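Side-chain contacts in 336aa long hypothetical dTDP-glucose 4,6-dehydratase (Pyrococcus horikoshii, PDB 2HUN), which probably converts dTDP-glucose to its 4-keto-6-deoxy derivative as an NAD-dependent 4,6-dehydratase, and is seen here with NAD bound in its Rossmann fold: residues L38-N43 against V88-S93; L82-H87 against H100-G105; G10-I15 against Y56-G61. One frame throughout, in Å; residues are numbered along the deposited sequence.

Contact 1 (L38-N43 against V88-S93). With NAD (nicotinamide-adenine-dinucleotide), chain C.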
loop_
_atom_site.group_PDB
_atom_site.type_symbol
_atom_site.label_atom_id
_atom_site.label_comp_id
_atom_site.label_asym_id
_atom_site.label_seq_id
_atom_site.Cartn_x
_atom_site.Cartn_y
_atom_site.Cartn_z
ATOM N N LEU A 38 18.341 14.266 8.527
ATOM C CA LEU A 38 18.518 15.712 8.415
ATOM C C LEU A 38 18.262 16.197 6.997
ATOM O O LEU A 38 19.084 16.897 6.404
ATOM C CB LEU A 38 19.920 16.135 8.871
ATOM C CG LEU A 38 20.281 15.867 10.340
ATOM C CD1 LEU A 38 21.607 16.551 10.672
ATOM C CD2 LEU A 38 19.170 16.389 11.261
ATOM N N GLY A 39 17.115 15.806 6.453
ATOM C CA GLY A 39 16.755 16.225 5.114
ATOM C C GLY A 39 15.609 17.222 5.162
ATOM O O GLY A 39 15.460 17.960 6.132
ATOM N N TYR A 40 14.798 17.240 4.113
ATOM C CA TYR A 40 13.658 18.148 4.035
ATOM C C TYR A 40 12.800 18.115 5.305
ATOM O O TYR A 40 12.347 17.050 5.739
ATOM C CB TYR A 40 12.786 17.787 2.825
ATOM C CG TYR A 40 11.522 18.611 2.734
ATOM C CD1 TYR A 40 11.551 19.917 2.251
ATOM C CD2 TYR A 40 10.307 18.108 3.198
ATOM C CE1 TYR A 40 10.399 20.704 2.236
ATOM C CE2 TYR A 40 9.154 18.880 3.189
ATOM C CZ TYR A 40 9.204 20.175 2.709
ATOM O OH TYR A 40 8.058 20.938 2.704
ATOM N N GLY A 41 12.582 19.288 5.894
ATOM C CA GLY A 41 11.762 19.384 7.088
ATOM C C GLY A 41 12.498 19.314 8.413
ATOM O O GLY A 41 11.965 19.738 9.436
ATOM N N SER A 42 13.716 18.784 8.408
ATOM C CA SER A 42 14.482 18.665 9.641
ATOM C C SER A 42 15.017 20.009 10.123
ATOM O O SER A 42 15.294 20.907 9.331
ATOM C CB SER A 42 15.657 17.696 9.452
ATOM O OG SER A 42 16.610 18.209 8.537
ATOM N N ASN A 43 15.160 20.138 11.434
ATOM C CA ASN A 43 15.675 21.363 12.022
ATOM C C ASN A 43 16.291 21.055 13.384
ATOM O O ASN A 43 15.578 20.927 14.382
ATOM C CB ASN A 43 14.554 22.397 12.174
ATOM C CG ASN A 43 15.083 23.786 12.488
ATOM O OD1 ASN A 43 16.277 23.973 12.735
ATOM N ND2 ASN A 43 14.192 24.769 12.478
ATOM N N VAL A 88 3.939 16.953 -1.031
ATOM C CA VAL A 88 3.136 16.549 -2.178
ATOM C C VAL A 88 3.694 16.959 -3.542
ATOM O O VAL A 88 4.056 16.096 -4.334
ATOM C CB VAL A 88 1.686 17.061 -2.048
ATOM C CG1 VAL A 88 0.863 16.585 -3.233
ATOM C CG2 VAL A 88 1.076 16.547 -0.752
ATOM N N ASP A 89 3.770 18.258 -3.829
ATOM C CA ASP A 89 4.277 18.693 -5.131
ATOM C C ASP A 89 5.632 18.084 -5.451
ATOM O O ASP A 89 5.919 17.760 -6.602
ATOM C CB ASP A 89 4.359 20.220 -5.208
ATOM C CG ASP A 89 2.994 20.866 -5.251
ATOM O OD1 ASP A 89 2.077 20.265 -5.848
ATOM O OD2 ASP A 89 2.838 21.973 -4.702
ATOM N N ARG A 90 6.470 17.934 -4.432
ATOM C CA ARG A 90 7.778 17.329 -4.633
ATOM C C ARG A 90 7.622 15.846 -4.993
ATOM O O ARG A 90 8.445 15.297 -5.730
ATOM C CB ARG A 90 8.634 17.485 -3.370
ATOM C CG ARG A 90 9.460 18.772 -3.342
ATOM C CD ARG A 90 9.985 19.100 -1.949
ATOM N NE ARG A 90 10.646 17.985 -1.291
ATOM C CZ ARG A 90 11.920 17.677 -1.489
ATOM N NH1 ARG A 90 12.646 18.412 -2.320
ATOM N NH2 ARG A 90 12.463 16.641 -0.862
ATOM N N SER A 91 6.565 15.204 -4.487
ATOM C CA SER A 91 6.341 13.781 -4.774
ATOM C C SER A 91 5.873 13.581 -6.213
ATOM O O SER A 91 6.117 12.539 -6.813
ATOM C CB SER A 91 5.323 13.169 -3.787
ATOM O OG SER A 91 3.987 13.574 -4.042
ATOM N N ILE A 92 5.214 14.592 -6.772
ATOM C CA ILE A 92 4.735 14.514 -8.148
ATOM C C ILE A 92 5.891 14.695 -9.134
ATOM O O ILE A 92 5.908 14.076 -10.196
ATOM C CB ILE A 92 3.651 15.581 -8.415
ATOM C CG1 ILE A 92 2.448 15.312 -7.507
ATOM C CG2 ILE A 92 3.233 15.564 -9.891
ATOM C CD1 ILE A 92 1.361 16.354 -7.577
ATOM N N SER A 93 6.860 15.528 -8.768
ATOM C CA SER A 93 8.023 15.794 -9.617
ATOM C C SER A 93 9.045 14.661 -9.575
ATOM O O SER A 93 9.509 14.198 -10.612
ATOM C CB SER A 93 8.703 17.096 -9.184
ATOM O OG SER A 93 7.769 18.158 -9.113
HETATM P PA NAD C . 8.698 16.787 8.677
HETATM O O1A NAD C . 8.886 16.939 7.225
HETATM O O2A NAD C . 8.671 17.998 9.545
HETATM O O5B NAD C . 9.884 15.850 9.212
HETATM C C5B NAD C . 10.175 14.553 8.671
HETATM C C4B NAD C . 11.453 14.124 9.405
HETATM O O4B NAD C . 11.842 12.798 8.997
HETATM C C3B NAD C . 12.642 15.067 9.064
HETATM O O3B NAD C . 13.352 15.427 10.261
HETATM C C2B NAD C . 13.452 14.248 8.042
HETATM O O2B NAD C . 14.845 14.546 7.951
HETATM C C1B NAD C . 13.174 12.813 8.492
HETATM N N9A NAD C . 13.286 11.808 7.412
HETATM C C8A NAD C . 12.669 11.793 6.216
HETATM N N7A NAD C . 13.045 10.708 5.540
HETATM C C5A NAD C . 13.900 10.020 6.290
HETATM C C6A NAD C . 14.632 8.811 6.126
HETATM N N6A NAD C . 14.571 8.066 5.030
HETATM N N1A NAD C . 15.463 8.409 7.199
HETATM C C2A NAD C . 15.548 9.185 8.364
HETATM N N3A NAD C . 14.860 10.325 8.516
HETATM C C4A NAD C . 14.055 10.723 7.497
HETATM O O3 NAD C . 7.241 16.164 8.806
HETATM P PN NAD C . 6.267 15.759 9.987
HETATM O O1N NAD C . 5.072 16.605 9.704
HETATM O O2N NAD C . 6.880 15.971 11.314
HETATM O O5D NAD C . 5.826 14.240 9.654
HETATM C C5D NAD C . 5.998 13.139 10.551
HETATM C C4D NAD C . 5.083 11.974 10.094
HETATM O O4D NAD C . 3.701 12.284 10.340
HETATM C C3D NAD C . 5.237 11.651 8.603
HETATM O O3D NAD C . 5.281 10.208 8.450
HETATM C C2D NAD C . 3.960 12.266 7.966
HETATM O O2D NAD C . 3.589 11.528 6.798
HETATM C C1D NAD C . 2.964 12.155 9.109
HETATM N N1N NAD C . 1.879 13.157 9.095
HETATM C C2N NAD C . 2.119 14.556 9.314
HETATM C C3N NAD C . 1.029 15.443 9.297
HETATM C C7N NAD C . 1.212 16.959 9.536
HETATM O O7N NAD C . 0.205 17.663 9.686
HETATM N N7N NAD C . 2.435 17.470 9.593
HETATM C C4N NAD C . -0.283 14.957 9.064
HETATM C C5N NAD C . -0.499 13.580 8.849
HETATM C C6N NAD C . 0.570 12.670 8.863
#

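Contact 2 (L82-H87 against H100-G105). With NAD (nicotinamide-adenine-dinucleotide), chain C.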
loop_
_atom_site.group_PDB
_atom_site.type_symbol
_atom_site.label_atom_id
_atom_site.label_comp_id
_atom_site.label_asym_id
_atom_site.label_seq_id
_atom_site.Cartn_x
_atom_site.Cartn_y
_atom_site.Cartn_z
ATOM N N LEU A 82 8.269 8.139 12.605
ATOM C CA LEU A 82 7.750 9.369 12.018
ATOM C C LEU A 82 8.469 9.761 10.730
ATOM O O LEU A 82 7.951 10.557 9.948
ATOM C CB LEU A 82 7.853 10.511 13.027
ATOM C CG LEU A 82 6.940 10.344 14.242
ATOM C CD1 LEU A 82 7.717 10.618 15.523
ATOM C CD2 LEU A 82 5.755 11.273 14.114
ATOM N N ALA A 83 9.651 9.196 10.503
ATOM C CA ALA A 83 10.437 9.510 9.317
ATOM C C ALA A 83 9.720 9.272 7.987
ATOM O O ALA A 83 9.211 8.177 7.719
ATOM C CB ALA A 83 11.747 8.730 9.344
ATOM N N ALA A 84 9.711 10.300 7.143
ATOM C CA ALA A 84 9.069 10.215 5.836
ATOM C C ALA A 84 9.283 11.497 5.044
ATOM O O ALA A 84 9.612 12.535 5.615
ATOM C CB ALA A 84 7.562 9.975 6.006
ATOM N N GLU A 85 9.106 11.398 3.730
ATOM C CA GLU A 85 9.191 12.539 2.813
ATOM C C GLU A 85 7.708 12.865 2.619
ATOM O O GLU A 85 6.928 11.984 2.232
ATOM C CB GLU A 85 9.807 12.117 1.482
ATOM C CG GLU A 85 11.330 11.985 1.494
ATOM C CD GLU A 85 12.035 13.336 1.598
ATOM O OE1 GLU A 85 11.435 14.367 1.222
ATOM O OE2 GLU A 85 13.199 13.368 2.043
ATOM N N SER A 86 7.307 14.106 2.878
ATOM C CA SER A 86 5.881 14.440 2.795
ATOM C C SER A 86 5.442 15.631 1.959
ATOM O O SER A 86 4.314 16.102 2.099
ATOM C CB SER A 86 5.338 14.641 4.208
ATOM O OG SER A 86 6.016 15.713 4.843
ATOM N N HIS A 87 6.315 16.113 1.086
ATOM C CA HIS A 87 5.977 17.267 0.263
ATOM C C HIS A 87 5.267 16.837 -1.018
ATOM O O HIS A 87 5.912 16.430 -1.982
ATOM C CB HIS A 87 7.253 18.027 -0.087
ATOM C CG HIS A 87 7.010 19.369 -0.685
ATOM N ND1 HIS A 87 6.557 19.540 -1.980
ATOM C CD2 HIS A 87 7.187 20.609 -0.186
ATOM C CE1 HIS A 87 6.476 20.833 -2.243
ATOM N NE2 HIS A 87 6.855 21.504 -1.171
ATOM N N HIS A 100 11.673 5.607 -1.762
ATOM C CA HIS A 100 12.821 5.271 -0.928
ATOM C C HIS A 100 12.621 5.477 0.571
ATOM O O HIS A 100 12.807 4.553 1.361
ATOM C CB HIS A 100 14.043 6.074 -1.356
ATOM C CG HIS A 100 15.243 5.828 -0.499
ATOM N ND1 HIS A 100 16.004 4.684 -0.597
ATOM C CD2 HIS A 100 15.792 6.561 0.499
ATOM C CE1 HIS A 100 16.974 4.724 0.299
ATOM N NE2 HIS A 100 16.868 5.853 0.979
ATOM N N SER A 101 12.269 6.695 0.968
ATOM C CA SER A 101 12.080 6.988 2.384
ATOM C C SER A 101 10.800 6.398 2.976
ATOM O O SER A 101 10.823 5.852 4.080
ATOM C CB SER A 101 12.094 8.506 2.629
ATOM O OG SER A 101 13.383 9.066 2.419
ATOM N N ASN A 102 9.693 6.498 2.246
ATOM C CA ASN A 102 8.422 5.999 2.767
ATOM C C ASN A 102 8.245 4.490 2.655
ATOM O O ASN A 102 7.911 3.835 3.638
ATOM C CB ASN A 102 7.254 6.722 2.086
ATOM C CG ASN A 102 7.317 8.231 2.279
ATOM O OD1 ASN A 102 8.038 8.723 3.145
ATOM N ND2 ASN A 102 6.555 8.967 1.481
ATOM N N VAL A 103 8.470 3.938 1.467
ATOM C CA VAL A 103 8.322 2.503 1.273
ATOM C C VAL A 103 9.560 1.703 1.673
ATOM O O VAL A 103 9.477 0.854 2.560
ATOM C CB VAL A 103 7.967 2.162 -0.187
ATOM C CG1 VAL A 103 7.877 0.649 -0.350
ATOM C CG2 VAL A 103 6.629 2.805 -0.567
ATOM N N ILE A 104 10.702 1.965 1.037
ATOM C CA ILE A 104 11.915 1.218 1.369
ATOM C C ILE A 104 12.300 1.437 2.831
ATOM O O ILE A 104 12.686 0.505 3.528
ATOM C CB ILE A 104 13.109 1.628 0.468
ATOM C CG1 ILE A 104 12.745 1.441 -1.004
ATOM C CG2 ILE A 104 14.337 0.781 0.806
ATOM C CD1 ILE A 104 12.324 0.040 -1.367
ATOM N N GLY A 105 12.180 2.672 3.294
ATOM C CA GLY A 105 12.519 2.972 4.670
ATOM C C GLY A 105 11.686 2.181 5.662
ATOM O O GLY A 105 12.217 1.654 6.643
HETATM P PA NAD C . 8.698 16.787 8.677
HETATM O O1A NAD C . 8.886 16.939 7.225
HETATM O O2A NAD C . 8.671 17.998 9.545
HETATM O O5B NAD C . 9.884 15.850 9.212
HETATM C C5B NAD C . 10.175 14.553 8.671
HETATM C C4B NAD C . 11.453 14.124 9.405
HETATM O O4B NAD C . 11.842 12.798 8.997
HETATM C C3B NAD C . 12.642 15.067 9.064
HETATM O O3B NAD C . 13.352 15.427 10.261
HETATM C C2B NAD C . 13.452 14.248 8.042
HETATM O O2B NAD C . 14.845 14.546 7.951
HETATM C C1B NAD C . 13.174 12.813 8.492
HETATM N N9A NAD C . 13.286 11.808 7.412
HETATM C C8A NAD C . 12.669 11.793 6.216
HETATM N N7A NAD C . 13.045 10.708 5.540
HETATM C C5A NAD C . 13.900 10.020 6.290
HETATM C C6A NAD C . 14.632 8.811 6.126
HETATM N N6A NAD C . 14.571 8.066 5.030
HETATM N N1A NAD C . 15.463 8.409 7.199
HETATM C C2A NAD C . 15.548 9.185 8.364
HETATM N N3A NAD C . 14.860 10.325 8.516
HETATM C C4A NAD C . 14.055 10.723 7.497
HETATM O O3 NAD C . 7.241 16.164 8.806
HETATM P PN NAD C . 6.267 15.759 9.987
HETATM O O1N NAD C . 5.072 16.605 9.704
HETATM O O2N NAD C . 6.880 15.971 11.314
HETATM O O5D NAD C . 5.826 14.240 9.654
HETATM C C5D NAD C . 5.998 13.139 10.551
HETATM C C4D NAD C . 5.083 11.974 10.094
HETATM O O4D NAD C . 3.701 12.284 10.340
HETATM C C3D NAD C . 5.237 11.651 8.603
HETATM O O3D NAD C . 5.281 10.208 8.450
HETATM C C2D NAD C . 3.960 12.266 7.966
HETATM O O2D NAD C . 3.589 11.528 6.798
HETATM C C1D NAD C . 2.964 12.155 9.109
HETATM N N1N NAD C . 1.879 13.157 9.095
HETATM C C2N NAD C . 2.119 14.556 9.314
HETATM C C3N NAD C . 1.029 15.443 9.297
HETATM C C7N NAD C . 1.212 16.959 9.536
HETATM O O7N NAD C . 0.205 17.663 9.686
HETATM N N7N NAD C . 2.435 17.470 9.593
HETATM C C4N NAD C . -0.283 14.957 9.064
HETATM C C5N NAD C . -0.499 13.580 8.849
HETATM C C6N NAD C . 0.570 12.670 8.863
HETATM O O HOH W 1 8.634 5.787 5.909
#

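Contact 3 (G10-I15 against Y56-G61). With NAD (nicotinamide-adenine-dinucleotide), chain C.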
loop_
_atom_site.group_PDB
_atom_site.type_symbol
_atom_site.label_atom_id
_atom_site.label_comp_id
_atom_site.label_asym_id
_atom_site.label_seq_id
_atom_site.Cartn_x
_atom_site.Cartn_y
_atom_site.Cartn_z
ATOM N N GLY A 10 12.785 10.187 12.394
ATOM C CA GLY A 10 12.303 11.484 11.957
ATOM C C GLY A 10 12.078 12.412 13.135
ATOM O O GLY A 10 11.245 13.317 13.079
ATOM N N GLY A 11 12.836 12.193 14.204
ATOM C CA GLY A 11 12.694 13.003 15.399
ATOM C C GLY A 11 13.097 14.462 15.292
ATOM O O GLY A 11 12.697 15.269 16.130
ATOM N N MET A 12 13.881 14.813 14.276
ATOM C CA MET A 12 14.313 16.199 14.111
ATOM C C MET A 12 13.282 17.017 13.336
ATOM O O MET A 12 13.526 18.181 12.998
ATOM C CB MET A 12 15.662 16.260 13.386
ATOM C CG MET A 12 16.541 17.409 13.860
ATOM S SD MET A 12 17.042 17.187 15.591
ATOM C CE MET A 12 18.603 16.272 15.334
ATOM N N GLY A 13 12.134 16.402 13.057
ATOM C CA GLY A 13 11.080 17.085 12.329
ATOM C C GLY A 13 10.038 17.718 13.236
ATOM O O GLY A 13 10.172 17.709 14.462
ATOM N N PHE A 14 8.986 18.252 12.629
ATOM C CA PHE A 14 7.908 18.924 13.357
ATOM C C PHE A 14 7.267 18.088 14.463
ATOM O O PHE A 14 7.399 18.397 15.651
ATOM C CB PHE A 14 6.850 19.389 12.343
ATOM C CG PHE A 14 5.553 19.871 12.956
ATOM C CD1 PHE A 14 5.535 20.582 14.146
ATOM C CD2 PHE A 14 4.348 19.657 12.294
ATOM C CE1 PHE A 14 4.333 21.078 14.673
ATOM C CE2 PHE A 14 3.142 20.150 12.813
ATOM C CZ PHE A 14 3.140 20.862 14.005
ATOM N N ILE A 15 6.573 17.026 14.079
ATOM C CA ILE A 15 5.895 16.177 15.055
ATOM C C ILE A 15 6.875 15.350 15.881
ATOM O O ILE A 15 6.669 15.154 17.078
ATOM C CB ILE A 15 4.885 15.238 14.354
ATOM C CG1 ILE A 15 3.876 16.079 13.566
ATOM C CG2 ILE A 15 4.161 14.373 15.387
ATOM C CD1 ILE A 15 2.917 15.267 12.708
ATOM N N TYR A 56 18.869 11.373 26.097
ATOM C CA TYR A 56 18.692 11.583 24.662
ATOM C C TYR A 56 19.967 11.307 23.859
ATOM O O TYR A 56 21.062 11.665 24.271
ATOM C CB TYR A 56 18.220 13.024 24.411
ATOM C CG TYR A 56 18.108 13.404 22.948
ATOM C CD1 TYR A 56 16.947 13.143 22.220
ATOM C CD2 TYR A 56 19.174 14.012 22.288
ATOM C CE1 TYR A 56 16.854 13.483 20.869
ATOM C CE2 TYR A 56 19.094 14.351 20.942
ATOM C CZ TYR A 56 17.933 14.085 20.239
ATOM O OH TYR A 56 17.861 14.430 18.909
ATOM N N THR A 57 19.812 10.657 22.711
ATOM C CA THR A 57 20.943 10.349 21.839
ATOM C C THR A 57 20.496 10.572 20.404
ATOM O O THR A 57 19.452 10.060 19.995
ATOM C CB THR A 57 21.382 8.876 21.948
ATOM O OG1 THR A 57 21.543 8.519 23.322
ATOM C CG2 THR A 57 22.702 8.665 21.226
ATOM N N PHE A 58 21.273 11.335 19.645
ATOM C CA PHE A 58 20.940 11.586 18.251
ATOM C C PHE A 58 21.829 10.787 17.314
ATOM O O PHE A 58 23.056 10.777 17.448
ATOM C CB PHE A 58 21.067 13.068 17.900
ATOM C CG PHE A 58 20.991 13.340 16.422
ATOM C CD1 PHE A 58 19.906 12.897 15.672
ATOM C CD2 PHE A 58 22.019 14.015 15.772
ATOM C CE1 PHE A 58 19.846 13.116 14.299
ATOM C CE2 PHE A 58 21.970 14.241 14.396
ATOM C CZ PHE A 58 20.883 13.791 13.659
ATOM N N VAL A 59 21.193 10.115 16.362
ATOM C CA VAL A 59 21.907 9.324 15.379
ATOM C C VAL A 59 21.524 9.793 13.986
ATOM O O VAL A 59 20.373 9.650 13.558
ATOM C CB VAL A 59 21.582 7.815 15.505
ATOM C CG1 VAL A 59 22.299 7.039 14.404
ATOM C CG2 VAL A 59 22.009 7.300 16.878
ATOM N N LYS A 60 22.497 10.365 13.285
ATOM C CA LYS A 60 22.280 10.843 11.932
ATOM C C LYS A 60 22.360 9.658 10.982
ATOM O O LYS A 60 23.377 8.963 10.925
ATOM C CB LYS A 60 23.336 11.884 11.569
ATOM C CG LYS A 60 23.315 12.328 10.119
ATOM C CD LYS A 60 23.541 13.825 10.024
ATOM C CE LYS A 60 23.850 14.260 8.607
ATOM N NZ LYS A 60 25.273 13.995 8.276
ATOM N N GLY A 61 21.277 9.429 10.244
ATOM C CA GLY A 61 21.242 8.315 9.314
ATOM C C GLY A 61 19.879 8.121 8.682
ATOM O O GLY A 61 18.891 8.732 9.100
HETATM P PA NAD C . 8.698 16.787 8.677
HETATM O O1A NAD C . 8.886 16.939 7.225
HETATM O O2A NAD C . 8.671 17.998 9.545
HETATM O O5B NAD C . 9.884 15.850 9.212
HETATM C C5B NAD C . 10.175 14.553 8.671
HETATM C C4B NAD C . 11.453 14.124 9.405
HETATM O O4B NAD C . 11.842 12.798 8.997
HETATM C C3B NAD C . 12.642 15.067 9.064
HETATM O O3B NAD C . 13.352 15.427 10.261
HETATM C C2B NAD C . 13.452 14.248 8.042
HETATM O O2B NAD C . 14.845 14.546 7.951
HETATM C C1B NAD C . 13.174 12.813 8.492
HETATM N N9A NAD C . 13.286 11.808 7.412
HETATM C C8A NAD C . 12.669 11.793 6.216
HETATM N N7A NAD C . 13.045 10.708 5.540
HETATM C C5A NAD C . 13.900 10.020 6.290
HETATM C C6A NAD C . 14.632 8.811 6.126
HETATM N N6A NAD C . 14.571 8.066 5.030
HETATM N N1A NAD C . 15.463 8.409 7.199
HETATM C C2A NAD C . 15.548 9.185 8.364
HETATM N N3A NAD C . 14.860 10.325 8.516
HETATM C C4A NAD C . 14.055 10.723 7.497
HETATM O O3 NAD C . 7.241 16.164 8.806
HETATM P PN NAD C . 6.267 15.759 9.987
HETATM O O1N NAD C . 5.072 16.605 9.704
HETATM O O2N NAD C . 6.880 15.971 11.314
HETATM O O5D NAD C . 5.826 14.240 9.654
HETATM C C5D NAD C . 5.998 13.139 10.551
HETATM C C4D NAD C . 5.083 11.974 10.094
HETATM O O4D NAD C . 3.701 12.284 10.340
HETATM C C3D NAD C . 5.237 11.651 8.603
HETATM O O3D NAD C . 5.281 10.208 8.450
HETATM C C2D NAD C . 3.960 12.266 7.966
HETATM O O2D NAD C . 3.589 11.528 6.798
HETATM C C1D NAD C . 2.964 12.155 9.109
HETATM N N1N NAD C . 1.879 13.157 9.095
HETATM C C2N NAD C . 2.119 14.556 9.314
HETATM C C3N NAD C . 1.029 15.443 9.297
HETATM C C7N NAD C . 1.212 16.959 9.536
HETATM O O7N NAD C . 0.205 17.663 9.686
HETATM N N7N NAD C . 2.435 17.470 9.593
HETATM C C4N NAD C . -0.283 14.957 9.064
HETATM C C5N NAD C . -0.499 13.580 8.849
HETATM C C6N NAD C . 0.570 12.670 8.863
#

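Contact 1 (L38-N43 against V88-S93)
R90 lays its guanidinium over one face of the Y40 ring, the two planes 18° apart and R90 NE 4.1 Å from Y40 CD1, displaced toward the rim. The nearest approach is R90 NH2 to Y40 CB, 3.9 Å. This is the loose side: no hydrogen bond crosses, only 93 Å² is covered, and both residues keep some solvent exposure. A bend in the arginine chain (chi3 50°) turns its head over the ring, where a long, flexible side chain suits the separation of the backbones, 10.5 Å between Y40 CA and R90 CA; NH2 also forms a salt bridge with E85, limiting how the flat group can turn. Packing is much tighter against NAD. There G39 to S42 make a type II beta turn in the loop after strand 31-36, the second strand of the Rossmann fold, and the turn receives the adenosine ribose. G39 N donates to NAD O2B over 3.0 Å. S42 closes the turn with two bonds to G39 O, from its backbone N and from OG, the latter reaching an in-plane lone pair at 2.7 Å; its CB lies 3.3 Å from NAD O3B. At G41, phi is positive and any side chain would run into NAD O1A, so glycine fits.

Contact 2 (L82-H87 against H100-G105)
N102 meets E85 with both ends of its amide, and the side chain can be followed outward from the helix. CB leaves the helix pointing across the line to the loop rather than straight at it; with CG anti to the carbonyl carbon (chi1 -58°), the amide swings over to the E85 backbone. CG then lies 3.8 Å from E85 O. At the tip, OD1 takes the N-H of E85 at 2.9 Å on an in-plane lone pair, while ND2 donates a hydrogen bond to E85 O at 3.1 Å, with that oxygen almost exactly in the amide plane. Asparagine suits the place because one short, flat group supplies both the acceptor and the donor that this extended residue needs; the pair of bonds holds the amide against rotation, and ND2 has a further partner in T154. OD1 also presses on A84 CB at 3.2 Å, where the methyl also lies close to NAD O3D, so a larger side chain would probably be crowded. S101, one step back on the helix, packs its CB and OG against E85 CG and accepts the adenine amino group, NAD N6A to S101 OG being 3.0 Å. The two carboxylate oxygens of E85 part company: OE2 makes a salt bridge with K37 and OE1 one with R90. The loop 82-87 leaves strand 78-81, which pairs in parallel with strands 5-9 and 121-127, and runs past helix 96-116, with A84 touching K155 and V103 touching T154 and A157 of helix 150-168, while V103 and I104 pack on the same residues of the second subunit.

Contact 3 (G10-I15 against Y56-G61)
M12 reaches F58 through two successive bends, chi2 66° and chi3 91°, which swing its methyl end over the ring; F58 in turn, with CG trans to its own backbone N, extends from the strand to present that face. The two side chains cross at about a right angle. M12 CE sits 3.6 Å from the F58 ring centroid, 13° off the normal, a CH-pi contact over the middle of the face, and its closest ring atom is F58 CE1 at 3.5 Å. M12 SD stands farther off, 5.3 Å from the centroid, so this Met-aromatic contact is made chiefly by the methyl. The opposite face of the ring has K60 N above its rim. Y56 only borders the methyl, M12 CE to Y56 OH being 4.1 Å, and that hydroxyl is hydrogen-bonded to N34. Methionine suits a place where a slender, pliable chain must leave a turn and lie on a flat ring. A leucine in place of F58 would probably leave M12 CE without the broad aromatic face beneath it and let the thioether turn more freely. The turn G10 to G13 leads into helix 14-26, G13 at its N-cap, in what is probably the Rossmann glycine-rich motif; from the first turn of that helix F14 N donates to NAD O2A at 3.1 Å and I15 N to NAD O2N at 3.0 Å, while G10 and G13 leave no side chain to collide with the dinucleotide. Chemically, peptide N-H groups of the helix N-terminus meet the charged diphosphate, while M12 of the turn makes a largely nonpolar, weakly directional contact with strand 56-60.

Overall arrangement
All three contacts border the NAD site, each from a different part of the Rossmann half. Contacts 1 and 2 lie close, with centres about 9 Å apart, and are joined by the salt bridge of R90 NH2 to E85 OE1 at 3.3 Å. Contact 3 is about 16 Å from contact 1 and 14 Å from contact 2, centre to centre, yet it touches both: N43 N lies 3.0 Å from M12 O, a probable hydrogen bond, and L82 CD2 packs 3.7 Å from I15 CG2. Between them they cover different stretches of the dinucleotide: adenine and the nicotinamide ribose at contact 2, the adenosine ribose at contact 1, the diphosphate at contact 3. Y151 and K155 add further bonds to NAD.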